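Local coordinates for protein 3,6-diketocamphane 1,6-monooxygenase (Pseudomonas putida, PDB 4UWM) that uses reduced FMN and molecular oxygen to carry out a Baeyer-Villiger oxidation of a camphor-derived diketone to its lactone, a step in (-)-camphor degradation, at residues M76-L80 against P81-P85; G202-Y205 against N206-M210; I223-G226 against L227-K231. One frame throughout, in Å; residues are numbered along the deposited sequence.

Contact 1 (M76-L80 against P81-P85). With FMN (flavin mononucleotide), chain C.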
ATOM      1  N   MET A  76       5.188  11.896   2.445  1.00 14.75           N
ATOM      2  CA  MET A  76       5.920  12.968   3.119  0.60 16.29           C
ATOM      3  C   MET A  76       5.741  12.892   4.631  1.00 17.35           C
ATOM      4  O   MET A  76       4.960  13.667   5.229  1.00 17.72           O
ATOM      5  CB  MET A  76       5.474  14.337   2.583  0.60 16.85           C
ATOM      6  CG  MET A  76       6.348  15.511   3.031  0.60 17.20           C
ATOM      7  SD  MET A  76       8.056  15.307   2.484  0.60 18.10           S
ATOM      8  CE  MET A  76       7.821  15.349   0.699  0.60 16.74           C
ATOM      9  N   ALA A  77       6.457  11.979   5.290  1.00 16.71           N
ATOM     10  CA  ALA A  77       7.506  11.120   4.699  1.00 16.95           C
ATOM     11  C   ALA A  77       7.309   9.654   5.067  1.00 15.60           C
ATOM     12  O   ALA A  77       6.751   9.336   6.130  1.00 15.25           O
ATOM     13  CB  ALA A  77       8.858  11.575   5.244  1.00 17.37           C
ATOM     14  N   HIS A  78       7.817   8.743   4.241  1.00 15.61           N
ATOM     15  CA  HIS A  78       7.997   7.373   4.744  1.00 13.33           C
ATOM     16  C   HIS A  78       8.997   7.385   5.889  1.00 13.73           C
ATOM     17  O   HIS A  78      10.077   7.981   5.775  1.00 15.21           O
ATOM     18  CB  HIS A  78       8.499   6.441   3.634  1.00 12.02           C
ATOM     19  CG  HIS A  78       7.442   5.988   2.684  1.00 11.84           C
ATOM     20  ND1 HIS A  78       6.207   5.529   3.102  1.00 11.59           N
ATOM     21  CD2 HIS A  78       7.460   5.847   1.336  1.00 10.81           C
ATOM     22  CE1 HIS A  78       5.501   5.159   2.038  1.00 11.44           C
ATOM     23  NE2 HIS A  78       6.228   5.363   0.954  1.00 10.19           N
ATOM     24  N   LEU A  79       8.638   6.758   6.994  1.00 13.77           N
ATOM     25  CA  LEU A  79       9.506   6.714   8.158  1.00 14.33           C
ATOM     26  C   LEU A  79      10.386   5.452   8.033  1.00 15.63           C
ATOM     27  O   LEU A  79       9.968   4.343   8.349  1.00 14.88           O
ATOM     28  CB  LEU A  79       8.696   6.735   9.461  1.00 14.83           C
ATOM     29  CG  LEU A  79       7.743   7.956   9.538  1.00 15.53           C
ATOM     30  CD1 LEU A  79       6.999   7.995  10.854  1.00 14.87           C
ATOM     31  CD2 LEU A  79       8.536   9.260   9.343  1.00 14.51           C
ATOM     32  N   LEU A  80      11.596   5.654   7.533  1.00 14.85           N
ATOM     33  CA  LEU A  80      12.529   4.532   7.242  1.00 16.50           C
ATOM     34  C   LEU A  80      12.824   3.580   8.383  1.00 17.44           C
ATOM     35  O   LEU A  80      12.973   2.385   8.135  1.00 19.18           O
ATOM     36  CB  LEU A  80      13.814   5.039   6.597  1.00 16.63           C
ATOM     37  CG  LEU A  80      13.688   5.946   5.371  1.00 17.86           C
ATOM     38  CD1 LEU A  80      15.040   6.095   4.686  1.00 19.18           C
ATOM     39  CD2 LEU A  80      12.649   5.463   4.376  1.00 16.54           C
ATOM     40  N   PRO A  81      12.885   4.075   9.642  1.00 18.25           N
ATOM     41  CA  PRO A  81      13.131   3.128  10.742  1.00 17.09           C
ATOM     42  C   PRO A  81      12.019   2.094  10.992  1.00 19.79           C
ATOM     43  O   PRO A  81      12.229   1.127  11.727  1.00 21.75           O
ATOM     44  CB  PRO A  81      13.298   4.041  11.956  1.00 18.59           C
ATOM     45  CG  PRO A  81      13.691   5.372  11.391  1.00 17.69           C
ATOM     46  CD  PRO A  81      12.896   5.470  10.122  1.00 19.36           C
ATOM     47  N   HIS A  82      10.855   2.261  10.353  1.00 16.55           N
ATOM     48  CA  HIS A  82       9.688   1.445  10.680  1.00 14.05           C
ATOM     49  C   HIS A  82       9.426   0.258   9.711  1.00 15.28           C
ATOM     50  O   HIS A  82       8.450  -0.479   9.899  1.00 16.69           O
ATOM     51  CB  HIS A  82       8.402   2.330  10.716  1.00 13.91           C
ATOM     52  CG  HIS A  82       8.381   3.374  11.795  1.00 15.22           C
ATOM     53  ND1 HIS A  82       7.368   4.308  11.891  1.00 13.02           N
ATOM     54  CD2 HIS A  82       9.253   3.656  12.802  1.00 15.80           C
ATOM     55  CE1 HIS A  82       7.602   5.106  12.927  1.00 15.59           C
ATOM     56  NE2 HIS A  82       8.736   4.729  13.497  1.00 15.42           N
ATOM     57  N   GLN A  83      10.263   0.091   8.678  1.00 14.60           N
ATOM     58  CA  GLN A  83      10.046  -0.875   7.584  0.50 15.62           C
ATOM     59  C   GLN A  83      11.349  -1.567   7.225  1.00 16.53           C
ATOM     60  O   GLN A  83      12.418  -0.939   7.328  1.00 15.92           O
ATOM     61  CB  GLN A  83       9.597  -0.148   6.292  0.50 14.83           C
ATOM     62  CG  GLN A  83       8.398   0.764   6.425  0.50 15.66           C
ATOM     63  CD  GLN A  83       7.662   0.973   5.109  0.50 16.19           C
ATOM     64  OE1 GLN A  83       7.051   2.022   4.878  0.50 15.87           O
ATOM     65  NE2 GLN A  83       7.698  -0.034   4.255  0.50 15.21           N
ATOM     66  N   HIS A  84      11.262  -2.804   6.737  1.00 15.45           N
ATOM     67  CA  HIS A  84      12.414  -3.415   6.082  1.00 16.08           C
ATOM     68  C   HIS A  84      12.718  -2.645   4.806  1.00 15.30           C
ATOM     69  O   HIS A  84      11.834  -2.466   3.970  1.00 16.16           O
ATOM     70  CB  HIS A  84      12.172  -4.895   5.751  1.00 15.31           C
ATOM     71  CG  HIS A  84      13.442  -5.610   5.442  1.00 15.80           C
ATOM     72  ND1 HIS A  84      14.094  -5.464   4.240  1.00 15.67           N
ATOM     73  CD2 HIS A  84      14.262  -6.346   6.233  1.00 16.23           C
ATOM     74  CE1 HIS A  84      15.233  -6.137   4.273  1.00 17.30           C
ATOM     75  NE2 HIS A  84      15.356  -6.683   5.471  1.00 18.38           N
ATOM     76  N   PRO A  85      13.976  -2.188   4.629  1.00 17.64           N
ATOM     77  CA  PRO A  85      14.324  -1.357   3.481  1.00 14.37           C
ATOM     78  C   PRO A  85      14.178  -2.020   2.121  1.00 15.96           C
ATOM     79  O   PRO A  85      13.954  -1.316   1.151  1.00 14.14           O
ATOM     80  CB  PRO A  85      15.821  -1.010   3.720  1.00 18.48           C
ATOM     81  CG  PRO A  85      16.024  -1.222   5.176  1.00 18.16           C
ATOM     82  CD  PRO A  85      15.095  -2.307   5.585  1.00 18.46           C
TER
HETATM   83  N1  FMN C 400       7.579  15.824   8.989  0.60 52.04           N
HETATM   84  C2  FMN C 400       7.324  15.217   7.794  0.60 49.03           C
HETATM   85  O2  FMN C 400       8.110  14.343   7.369  0.60 46.98           O
HETATM   86  N3  FMN C 400       6.255  15.523   7.036  0.60 52.66           N
HETATM   87  C4  FMN C 400       5.360  16.449   7.404  0.60 55.58           C
HETATM   88  O4  FMN C 400       4.387  16.694   6.662  0.60 57.96           O
HETATM   89  C4A FMN C 400       5.555  17.162   8.698  0.60 53.37           C
HETATM   90  N5  FMN C 400       4.694  18.105   9.143  0.60 53.19           N
HETATM   91  C5A FMN C 400       4.888  18.744  10.324  0.60 63.85           C
HETATM   92  C6  FMN C 400       3.979  19.716  10.749  0.60 65.18           C
HETATM   93  C7  FMN C 400       4.163  20.384  11.960  0.60 66.82           C
HETATM   94  C7M FMN C 400       3.169  21.431  12.401  0.60 63.71           C
HETATM   95  C8  FMN C 400       5.347  20.048  12.804  0.60 70.45           C
HETATM   96  C8M FMN C 400       5.596  20.735  14.119  0.60 73.77           C
HETATM   97  C9  FMN C 400       6.254  19.081  12.382  0.60 70.97           C
HETATM   98  C9A FMN C 400       6.077  18.412  11.172  0.60 65.29           C
HETATM   99  N10 FMN C 400       7.003  17.428  10.734  0.60 64.77           N
HETATM  100  C10 FMN C 400       6.757  16.782   9.494  0.60 57.13           C
HETATM  101  C1' FMN C 400       8.169  17.071  11.563  0.60 59.12           C
HETATM  102  C2' FMN C 400       9.423  17.816  11.129  0.60 56.71           C
HETATM  103  O2' FMN C 400       9.541  17.700   9.713  0.60 47.28           O
HETATM  104  C3' FMN C 400      10.663  17.228  11.798  0.60 57.22           C
HETATM  105  O3' FMN C 400      10.928  17.970  12.997  0.60 65.47           O
HETATM  106  C4' FMN C 400      11.862  17.260  10.847  0.60 50.39           C
HETATM  107  O4' FMN C 400      11.779  16.178   9.910  0.60 51.25           O
HETATM  108  C5' FMN C 400      13.206  17.221  11.565  0.60 46.99           C
HETATM  109  O5' FMN C 400      13.609  18.579  11.682  0.60 40.44           O
HETATM  110  P   FMN C 400      15.091  19.043  12.069  0.60 34.63           P
HETATM  111  O1P FMN C 400      16.050  18.099  11.415  0.60 33.41           O
HETATM  112  O2P FMN C 400      15.095  20.418  11.470  0.60 34.19           O
HETATM  113  O3P FMN C 400      15.085  18.994  13.571  0.60 39.47           O
HETATM  114  O   HOH W   1      13.355   1.228   5.817  1.00 17.88           O

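Contact 2 (G202-Y205 against N206-M210). With FMN (flavin mononucleotide), chain C.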
ATOM      1  N   GLY A 202      12.235  19.928   7.108  1.00 32.74           N
ATOM      2  CA  GLY A 202      12.882  20.538   8.273  1.00 35.96           C
ATOM      3  C   GLY A 202      11.904  21.392   9.080  1.00 39.30           C
ATOM      4  O   GLY A 202      11.002  22.036   8.512  1.00 36.48           O
ATOM      5  N   PHE A 203      12.050  21.369  10.406  1.00 45.88           N
ATOM      6  CA  PHE A 203      11.270  22.285  11.236  0.70 53.76           C
ATOM      7  C   PHE A 203      12.117  23.194  12.115  1.00 55.30           C
ATOM      8  O   PHE A 203      11.830  24.393  12.184  1.00 53.88           O
ATOM      9  CB  PHE A 203      10.166  21.607  12.065  0.70 56.30           C
ATOM     10  CG  PHE A 203       9.317  22.591  12.842  0.70 57.99           C
ATOM     11  CD1 PHE A 203       8.412  23.429  12.182  0.70 52.82           C
ATOM     12  CD2 PHE A 203       9.444  22.708  14.229  0.70 54.49           C
ATOM     13  CE1 PHE A 203       7.643  24.346  12.891  0.70 54.46           C
ATOM     14  CE2 PHE A 203       8.679  23.624  14.940  0.70 52.96           C
ATOM     15  CZ  PHE A 203       7.781  24.445  14.270  0.70 53.15           C
ATOM     16  N   SER A 204      13.166  22.661  12.744  1.00 44.48           N
ATOM     17  CA  SER A 204      13.982  23.459  13.658  1.00 45.08           C
ATOM     18  C   SER A 204      14.766  24.565  12.938  1.00 44.72           C
ATOM     19  O   SER A 204      14.962  24.507  11.719  1.00 36.76           O
ATOM     20  CB  SER A 204      14.887  22.566  14.511  1.00 42.14           C
ATOM     21  OG  SER A 204      15.928  22.004  13.739  1.00 55.07           O
ATOM     22  N   TYR A 205      15.166  25.586  13.704  1.00 47.52           N
ATOM     23  CA  TYR A 205      15.832  26.781  13.178  1.00 43.76           C
ATOM     24  C   TYR A 205      17.134  26.433  12.453  1.00 42.39           C
ATOM     25  O   TYR A 205      17.291  26.723  11.257  1.00 41.46           O
ATOM     26  CB  TYR A 205      16.085  27.783  14.316  1.00 55.21           C
ATOM     27  CG  TYR A 205      16.677  29.095  13.857  1.00 66.18           C
ATOM     28  CD1 TYR A 205      15.894  30.033  13.182  1.00 66.07           C
ATOM     29  CD2 TYR A 205      18.020  29.399  14.090  1.00 72.30           C
ATOM     30  CE1 TYR A 205      16.428  31.235  12.751  1.00 80.54           C
ATOM     31  CE2 TYR A 205      18.564  30.600  13.662  1.00 80.40           C
ATOM     32  CZ  TYR A 205      17.763  31.513  12.994  1.00 84.85           C
ATOM     33  OH  TYR A 205      18.287  32.708  12.565  1.00 92.65           O
ATOM     34  N   ASN A 206      18.057  25.820  13.195  1.00 41.65           N
ATOM     35  CA  ASN A 206      19.295  25.293  12.631  0.60 45.77           C
ATOM     36  C   ASN A 206      19.087  23.825  12.277  1.00 46.28           C
ATOM     37  O   ASN A 206      19.416  22.937  13.058  1.00 50.73           O
ATOM     38  CB  ASN A 206      20.460  25.448  13.619  0.60 48.59           C
ATOM     39  CG  ASN A 206      20.779  26.898  13.936  0.60 48.20           C
ATOM     40  OD1 ASN A 206      20.859  27.745  13.046  0.60 46.28           O
ATOM     41  ND2 ASN A 206      20.976  27.187  15.216  0.60 46.88           N
ATOM     42  N   SER A 207      18.528  23.585  11.093  1.00 50.67           N
ATOM     43  CA  SER A 207      18.026  22.260  10.701  1.00 45.63           C
ATOM     44  C   SER A 207      19.060  21.242  10.174  1.00 40.21           C
ATOM     45  O   SER A 207      19.606  21.411   9.066  1.00 37.03           O
ATOM     46  CB  SER A 207      16.893  22.437   9.688  1.00 45.27           C
ATOM     47  OG  SER A 207      16.280  21.197   9.366  1.00 46.44           O
ATOM     48  N   PRO A 208      19.304  20.162  10.949  1.00 37.79           N
ATOM     49  CA  PRO A 208      20.147  19.054  10.489  1.00 36.95           C
ATOM     50  C   PRO A 208      19.590  18.403   9.225  1.00 34.84           C
ATOM     51  O   PRO A 208      20.362  17.941   8.374  1.00 36.79           O
ATOM     52  CB  PRO A 208      20.095  18.063  11.659  1.00 38.27           C
ATOM     53  CG  PRO A 208      19.771  18.897  12.848  1.00 38.43           C
ATOM     54  CD  PRO A 208      18.814  19.929  12.322  1.00 43.79           C
ATOM     55  N   SER A 209      18.257  18.376   9.107  1.00 37.24           N
ATOM     56  CA  SER A 209      17.586  17.878   7.902  1.00 32.70           C
ATOM     57  C   SER A 209      17.901  18.751   6.691  1.00 29.31           C
ATOM     58  O   SER A 209      18.149  18.236   5.604  1.00 28.51           O
ATOM     59  CB  SER A 209      16.074  17.772   8.120  1.00 33.16           C
ATOM     60  OG  SER A 209      15.804  16.795   9.117  1.00 35.50           O
ATOM     61  N   MET A 210      17.896  20.073   6.883  1.00 30.96           N
ATOM     62  CA  MET A 210      18.260  20.994   5.804  1.00 32.45           C
ATOM     63  C   MET A 210      19.708  20.804   5.359  1.00 29.92           C
ATOM     64  O   MET A 210      19.997  20.864   4.160  1.00 31.23           O
ATOM     65  CB  MET A 210      17.990  22.446   6.202  1.00 37.36           C
ATOM     66  CG  MET A 210      16.510  22.790   6.199  1.00 32.62           C
ATOM     67  SD  MET A 210      15.822  22.763   4.540  1.00 33.98           S
ATOM     68  CE  MET A 210      14.229  22.011   4.868  1.00 34.34           C
TER
HETATM   69  N1  FMN C 400       7.579  15.824   8.989  0.60 52.04           N
HETATM   70  C2  FMN C 400       7.324  15.217   7.794  0.60 49.03           C
HETATM   71  O2  FMN C 400       8.110  14.343   7.369  0.60 46.98           O
HETATM   72  N3  FMN C 400       6.255  15.523   7.036  0.60 52.66           N
HETATM   73  C4  FMN C 400       5.360  16.449   7.404  0.60 55.58           C
HETATM   74  O4  FMN C 400       4.387  16.694   6.662  0.60 57.96           O
HETATM   75  C4A FMN C 400       5.555  17.162   8.698  0.60 53.37           C
HETATM   76  N5  FMN C 400       4.694  18.105   9.143  0.60 53.19           N
HETATM   77  C5A FMN C 400       4.888  18.744  10.324  0.60 63.85           C
HETATM   78  C6  FMN C 400       3.979  19.716  10.749  0.60 65.18           C
HETATM   79  C7  FMN C 400       4.163  20.384  11.960  0.60 66.82           C
HETATM   80  C7M FMN C 400       3.169  21.431  12.401  0.60 63.71           C
HETATM   81  C8  FMN C 400       5.347  20.048  12.804  0.60 70.45           C
HETATM   82  C8M FMN C 400       5.596  20.735  14.119  0.60 73.77           C
HETATM   83  C9  FMN C 400       6.254  19.081  12.382  0.60 70.97           C
HETATM   84  C9A FMN C 400       6.077  18.412  11.172  0.60 65.29           C
HETATM   85  N10 FMN C 400       7.003  17.428  10.734  0.60 64.77           N
HETATM   86  C10 FMN C 400       6.757  16.782   9.494  0.60 57.13           C
HETATM   87  C1' FMN C 400       8.169  17.071  11.563  0.60 59.12           C
HETATM   88  C2' FMN C 400       9.423  17.816  11.129  0.60 56.71           C
HETATM   89  O2' FMN C 400       9.541  17.700   9.713  0.60 47.28           O
HETATM   90  C3' FMN C 400      10.663  17.228  11.798  0.60 57.22           C
HETATM   91  O3' FMN C 400      10.928  17.970  12.997  0.60 65.47           O
HETATM   92  C4' FMN C 400      11.862  17.260  10.847  0.60 50.39           C
HETATM   93  O4' FMN C 400      11.779  16.178   9.910  0.60 51.25           O
HETATM   94  C5' FMN C 400      13.206  17.221  11.565  0.60 46.99           C
HETATM   95  O5' FMN C 400      13.609  18.579  11.682  0.60 40.44           O
HETATM   96  P   FMN C 400      15.091  19.043  12.069  0.60 34.63           P
HETATM   97  O1P FMN C 400      16.050  18.099  11.415  0.60 33.41           O
HETATM   98  O2P FMN C 400      15.095  20.418  11.470  0.60 34.19           O
HETATM   99  O3P FMN C 400      15.085  18.994  13.571  0.60 39.47           O

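Contact 3 (I223-G226 against L227-K231)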
ATOM      1  N   ILE A 223       8.236  23.769   6.783  1.00 27.30           N
ATOM      2  CA  ILE A 223       6.953  24.219   7.312  0.75 32.85           C
ATOM      3  C   ILE A 223       7.138  25.678   7.735  1.00 34.50           C
ATOM      4  O   ILE A 223       8.019  25.984   8.535  1.00 37.09           O
ATOM      5  CB  ILE A 223       6.493  23.379   8.526  0.75 34.81           C
ATOM      6  CG1 ILE A 223       6.644  21.861   8.275  0.75 34.56           C
ATOM      7  CG2 ILE A 223       5.072  23.757   8.931  0.75 41.94           C
ATOM      8  CD1 ILE A 223       5.723  21.250   7.230  0.75 33.58           C
ATOM      9  N   PHE A 224       6.329  26.585   7.189  1.00 34.20           N
ATOM     10  CA  PHE A 224       6.543  28.007   7.497  1.00 36.21           C
ATOM     11  C   PHE A 224       6.321  28.286   8.964  1.00 36.89           C
ATOM     12  O   PHE A 224       5.244  28.005   9.497  1.00 32.17           O
ATOM     13  CB  PHE A 224       5.679  28.945   6.666  1.00 37.42           C
ATOM     14  CG  PHE A 224       5.956  30.404   6.936  1.00 40.39           C
ATOM     15  CD1 PHE A 224       7.158  30.982   6.535  1.00 41.76           C
ATOM     16  CD2 PHE A 224       5.021  31.196   7.593  1.00 43.20           C
ATOM     17  CE1 PHE A 224       7.419  32.325   6.777  1.00 44.07           C
ATOM     18  CE2 PHE A 224       5.278  32.538   7.845  1.00 45.59           C
ATOM     19  CZ  PHE A 224       6.477  33.103   7.437  1.00 43.83           C
ATOM     20  N   SER A 225       7.354  28.824   9.610  1.00 35.66           N
ATOM     21  CA  SER A 225       7.319  29.081  11.044  1.00 34.05           C
ATOM     22  C   SER A 225       7.855  30.472  11.410  1.00 33.25           C
ATOM     23  O   SER A 225       8.158  30.732  12.572  1.00 38.76           O
ATOM     24  CB  SER A 225       8.075  27.977  11.799  1.00 36.11           C
ATOM     25  OG  SER A 225       9.475  28.124  11.663  1.00 37.67           O
ATOM     26  N   GLY A 226       7.947  31.359  10.416  1.00 36.77           N
ATOM     27  CA  GLY A 226       8.514  32.701  10.602  1.00 43.09           C
ATOM     28  C   GLY A 226       9.610  33.014   9.591  1.00 51.04           C
ATOM     29  O   GLY A 226      10.212  32.099   9.011  1.00 40.31           O
ATOM     30  N   LEU A 227       9.871  34.307   9.379  1.00 48.88           N
ATOM     31  CA  LEU A 227      10.824  34.766   8.358  1.00 46.09           C
ATOM     32  C   LEU A 227      12.264  34.328   8.625  1.00 43.07           C
ATOM     33  O   LEU A 227      12.984  33.951   7.699  1.00 38.45           O
ATOM     34  CB  LEU A 227      10.776  36.294   8.212  1.00 56.69           C
ATOM     35  CG  LEU A 227       9.501  36.991   7.721  1.00 62.38           C
ATOM     36  CD1 LEU A 227       9.647  38.502   7.854  1.00 57.09           C
ATOM     37  CD2 LEU A 227       9.183  36.610   6.283  1.00 58.17           C
ATOM     38  N   ASP A 228      12.677  34.381   9.889  1.00 41.65           N
ATOM     39  CA  ASP A 228      14.052  34.058  10.256  1.00 48.72           C
ATOM     40  C   ASP A 228      14.377  32.595   9.977  1.00 48.45           C
ATOM     41  O   ASP A 228      15.374  32.297   9.309  1.00 43.21           O
ATOM     42  CB  ASP A 228      14.331  34.409  11.724  1.00 51.20           C
ATOM     43  CG  ASP A 228      14.302  35.913  11.986  1.00 57.16           C
ATOM     44  OD1 ASP A 228      14.630  36.701  11.069  1.00 55.66           O
ATOM     45  OD2 ASP A 228      13.949  36.304  13.118  1.00 58.58           O
ATOM     46  N   ALA A 229      13.522  31.697  10.471  1.00 47.40           N
ATOM     47  CA  ALA A 229      13.689  30.257  10.248  1.00 40.36           C
ATOM     48  C   ALA A 229      13.681  29.934   8.767  1.00 32.20           C
ATOM     49  O   ALA A 229      14.478  29.113   8.319  1.00 41.53           O
ATOM     50  CB  ALA A 229      12.624  29.447  10.986  1.00 32.71           C
ATOM     51  N   LEU A 230      12.806  30.583   8.001  1.00 30.03           N
ATOM     52  CA  LEU A 230      12.747  30.306   6.578  1.00 30.96           C
ATOM     53  C   LEU A 230      14.076  30.662   5.913  1.00 41.74           C
ATOM     54  O   LEU A 230      14.614  29.902   5.100  1.00 38.51           O
ATOM     55  CB  LEU A 230      11.561  31.015   5.907  1.00 33.55           C
ATOM     56  CG  LEU A 230      11.295  30.597   4.451  1.00 43.31           C
ATOM     57  CD1 LEU A 230      11.064  29.091   4.326  1.00 42.14           C
ATOM     58  CD2 LEU A 230      10.134  31.368   3.837  1.00 46.89           C
ATOM     59  N   LYS A 231      14.625  31.812   6.291  1.00 46.03           N
ATOM     60  CA  LYS A 231      15.914  32.228   5.759  1.00 41.56           C
ATOM     61  C   LYS A 231      17.040  31.336   6.277  1.00 35.16           C
ATOM     62  O   LYS A 231      17.892  30.915   5.500  1.00 35.97           O
ATOM     63  CB  LYS A 231      16.167  33.711   6.053  1.00 41.13           C
ATOM     64  CG  LYS A 231      15.317  34.644   5.196  1.00 51.38           C
ATOM     65  CD  LYS A 231      15.769  36.096   5.314  1.00 57.45           C
ATOM     66  CE  LYS A 231      15.413  36.685   6.669  1.00 62.43           C
ATOM     67  NZ  LYS A 231      16.250  37.875   6.973  1.00 67.02           N
TER

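Contact 1 (M76-L80 against P81-P85)
Leu-79 and His-82 run alongside each other where the chain leaves strand 72-79 and turns toward helix 85-98. Followed outward, CB of Leu-79 sits over one face of the His-82 ring, 4.0 Å from its centroid and displaced toward the rim, a CH-pi contact. The same CB comes to 4.4 Å from CD of Pro-81. With CG anti to the carbonyl carbon (chi1 -55°), the branch carries CD1 along the imidazole, and Leu-79 CD1 ends 3.6 Å from His-82 CE1. The backbone ties the same pair: His-82 N donates to Leu-79 O at 3.0 Å, from above the carbonyl plane, closing the turn. One water donates to both Leu-80 O (2.6 Å) and Gln-83 O, bridging two carbonyls that cannot bond each other. His-78 ND1 and Gln-83 OE1 approach to 4.0 Å, but the hydrogen bond of His-78 ND1 goes to Glu-45, which also takes Leu-79 N. His-82 is stacked with His-119 and, like Gln-83, packs on Lys-87 of the second subunit. At the start of the segment a cis peptide joins Met-76 to Ala-77, and Met-76 O accepts from FMN N3 at 2.9 Å and from Ser-44 OG. Within the two segments the turn is held by one backbone bond, one water and an apolar lid on an imidazole; the Met-76 carbonyl, an acceptor alone, suits the flavin's N3-H.

Contact 2 (G202-Y205 against N206-M210)
Asn-206 opens the second segment against Tyr-205: its OD1 lies 3.4 Å from Tyr-205 CD2, amide and ring planes 66° apart, while ND2 stands at the ring edge. The hydrogen bond of OD1 goes instead to Arg-232 NE. Ser-207 follows as the N-cap of helix 208-216. Its OG, anti to the backbone N (chi1 -174°), accepts from Met-210 N at 3.2 Å and donates to FMN O2P at 2.5 Å, so one hydroxyl both caps the helix and holds the phosphate. That oxygen also packs 3.6 Å from Gly-202 CA, where a side chain on Gly-202 would collide with it. Across the turn Ser-204 serves the same phosphate oxygen through OG (2.9 Å) and N, and Phe-203 N adds weak bonds to O2P and O5'. O2P is thus gripped from both segments, two hydroxyls and backbone N-H groups converging on it. Pro-208 begins the helix, its CD 3.8 Å from Ser-204 OG. Ser-209 turns to the next phosphate oxygen, giving O1P a bond from its N and another from its OG at 2.7 Å; the helix's amino end, next to the phosphate, would be expected to help offset the negative charge. Met-210 closes the segment, its bent chain bringing CE to 3.7 Å from Gly-202 N. This is the phosphate-binding turn of the flavin site, and C8M of the flavin lies over one face of the Phe-203 ring. The turn joins strand 198-202 to helix 208-216: Gly-202 pairs with Val-221 of strand 219-223, Met-210 packs on Pro-220 and Ser-222 of that strand, and Ser-207 and Met-210 pack on His-233 of helix 227-244, whose NE2 is hydrogen-bonded to Ser-204 O.

Contact 3 (I223-G226 against L227-K231)
Phe-224 and Leu-230 meet at the start of helix 227-244, Leu-230 CD2 lying at the edge of the phenyl ring, 4.0 Å from Phe-224 CD1, with the two side chains crossing at about a right angle. Just ahead, Ile-223 turns away from the helix toward FMN. CG of Phe-224 is anti to its own N (chi1 -177°), which swings the ring back over the chain, and Gly-226 N sits 3.6 Å above the centre of one face. The ring also meets His-257, and Leu-334 of helix 324-338 packs against it. Cutting Phe-224 back to an alanine removes the edge that Leu-230 CD2 rests against and the face over which Gly-226 N lies, and is likely to leave a gap beside Leu-334. Here strand 219-223 passes into helix 227-244 by a beta-to-alpha loop of the TIM-barrel fold, at the strand's C-terminal end, where such enzymes carry their active sites. Ser-225 OG then makes a van der Waals contact, 3.5 Å, with the methyl CB of Ala-229 on the first helical turn. Gly-226 is the N-cap; its phi is positive, and a side chain here would run into the carbonyl oxygen of Ser-225. Gly-226 O accepts from Leu-230 N at 3.2 Å, N-H...O angle 155°, the first turn of the helix, and Leu-230 CB lies 3.6 Å from that same Gly-226 O. Leu-227 N, at the very start of the helix, is hydrogen-bonded to Asp-301 OD2.

In the fold
The three contacts follow one another along the chain, each at the C-terminal end of a strand of the parallel barrel: contact 1 after strand 72-79, contact 2 after 198-202 and contact 3 after 219-223. The last two strands are neighbours in the sheet, and contacts 2 and 3 have centres about 10 Å apart and touch, Phe-203 against Ile-223 and Ser-225, Tyr-205 against Asp-228 and Ala-229. Contact 1 stands apart, its centre about 19 Å from that of contact 2 and about 27 Å from that of contact 3. FMN spans the space: contact 1 meets its pyrimidine end, contact 2 its phosphate, and Ile-223 of contact 3 touches it too.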